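Local coordinates for tail spike protein gp49 (PDB 4RU4) that forms the tailspike of a Pseudomonas phage and is a lyase that probably cleaves the host's O-specific polysaccharide during virus entry, at residues B[519-524]-B[528-533]. Numbering follows the deposited sequence.
Sequences VQVTTA and SSVTAP
V530 and V521 meet through their methyl branches in apolar van der Waals contact, with the two side chains angled across each other. V530 CG1 lies 3.7 Å from V521 CG2. With chi1 at 52°, V530 turns CG1 to V521, while CG2, anti to the backbone N, lies against the backbone of 519-524. There V530 CG2 comes 3.4 Å from T522 O. V530 CG1 also reaches T523 CG2, at 4.2 Å. Farther along, A532 CB makes apolar contacts with two valines: V519 CG1 at 3.8 Å and V521 CG1 at 3.9 Å. A chi1 of 174° puts V519 CG1 toward A532.

The axes of 519-522 and 529-533 run roughly antiparallel (148°) and approach to 7.1 Å. The strands belong to different sheets and face each other through side chains, consistent with the beta sandwich of an Ig-like domain. Strand 510-522 pairs with 590-600, and strand 529-535 pairs with 572-578. Near the turn that joins the strands, one water lies between the backbones. The water accepts from A524 N at 2.8 Å and lies 3.0 Å from S529 O, one of several acceptors competing for its protons. T523 OG1 is held by hydrogen bonds to S587 O and V589 N, which fix its side chain beside V530. S528 OG hydrogen-bonds Y555 OH of a neighbouring subunit, placing this end of the contact at the interface between subunits.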
# COMPACT_ATOMS: atom_id res chain seq x y z
N VAL B 519 3.22 -38.75 -20.95
CA VAL B 519 4.08 -39.93 -20.80
C VAL B 519 3.94 -40.87 -21.99
O VAL B 519 2.85 -41.33 -22.32
CB VAL B 519 3.75 -40.68 -19.48
CG1 VAL B 519 4.55 -42.00 -19.40
CG2 VAL B 519 4.03 -39.79 -18.28
N GLN B 520 5.06 -41.15 -22.66
CA GLN B 520 5.01 -42.01 -23.83
C GLN B 520 4.91 -43.47 -23.41
O GLN B 520 5.61 -43.90 -22.48
CB GLN B 520 6.22 -41.79 -24.73
CG GLN B 520 6.22 -42.71 -25.93
CD GLN B 520 7.31 -42.36 -26.90
OE1 GLN B 520 7.17 -41.44 -27.69
NE2 GLN B 520 8.41 -43.07 -26.82
N VAL B 521 4.05 -44.24 -24.08
CA VAL B 521 4.02 -45.70 -23.91
C VAL B 521 4.05 -46.36 -25.29
O VAL B 521 3.51 -45.84 -26.24
CB VAL B 521 2.79 -46.21 -23.11
CG1 VAL B 521 2.77 -45.62 -21.69
CG2 VAL B 521 1.46 -45.91 -23.85
N THR B 522 4.68 -47.52 -25.37
CA THR B 522 4.69 -48.29 -26.61
C THR B 522 3.94 -49.60 -26.38
O THR B 522 4.23 -50.35 -25.43
CB THR B 522 6.12 -48.59 -27.06
OG1 THR B 522 6.83 -47.35 -27.19
CG2 THR B 522 6.14 -49.35 -28.40
N THR B 523 2.95 -49.86 -27.23
CA THR B 523 2.20 -51.10 -27.13
C THR B 523 3.09 -52.33 -27.45
O THR B 523 4.13 -52.22 -28.10
CB THR B 523 0.95 -51.08 -28.03
OG1 THR B 523 1.32 -50.76 -29.38
CG2 THR B 523 -0.03 -50.02 -27.51
N ALA B 524 2.69 -53.49 -26.94
CA ALA B 524 3.34 -54.75 -27.31
C ALA B 524 2.31 -55.64 -27.98
O ALA B 524 1.16 -55.67 -27.55
CB ALA B 524 3.92 -55.44 -26.07
N SER B 528 -2.64 -56.82 -24.09
CA SER B 528 -3.79 -55.97 -24.39
C SER B 528 -3.66 -54.65 -23.64
O SER B 528 -4.60 -53.85 -23.59
CB SER B 528 -5.09 -56.66 -23.98
OG SER B 528 -5.21 -56.67 -22.57
N SER B 529 -2.48 -54.43 -23.05
CA SER B 529 -2.26 -53.22 -22.27
C SER B 529 -0.79 -52.83 -22.15
O SER B 529 0.11 -53.64 -22.39
CB SER B 529 -2.87 -53.36 -20.87
OG SER B 529 -2.21 -54.36 -20.10
N VAL B 530 -0.56 -51.57 -21.78
CA VAL B 530 0.77 -51.08 -21.44
C VAL B 530 0.55 -50.03 -20.36
O VAL B 530 -0.43 -49.32 -20.40
CB VAL B 530 1.54 -50.52 -22.68
CG1 VAL B 530 0.72 -49.49 -23.44
CG2 VAL B 530 2.92 -49.99 -22.28
N THR B 531 1.42 -50.01 -19.36
CA THR B 531 1.27 -49.09 -18.24
C THR B 531 2.56 -48.35 -18.00
O THR B 531 3.62 -48.78 -18.47
CB THR B 531 0.89 -49.85 -16.93
OG1 THR B 531 1.95 -50.75 -16.56
CG2 THR B 531 -0.39 -50.65 -17.11
N ALA B 532 2.49 -47.26 -17.25
CA ALA B 532 3.68 -46.50 -16.89
C ALA B 532 3.41 -45.76 -15.58
O ALA B 532 2.38 -45.13 -15.41
CB ALA B 532 4.05 -45.50 -17.98
N PRO B 533 4.36 -45.84 -14.65
CA PRO B 533 4.09 -45.21 -13.36
C PRO B 533 4.43 -43.73 -13.38
O PRO B 533 5.30 -43.29 -14.13
CB PRO B 533 5.01 -45.99 -12.40
CG PRO B 533 6.18 -46.36 -13.25
CD PRO B 533 5.63 -46.58 -14.66
O HOH W 1 0.46 -53.96 -25.32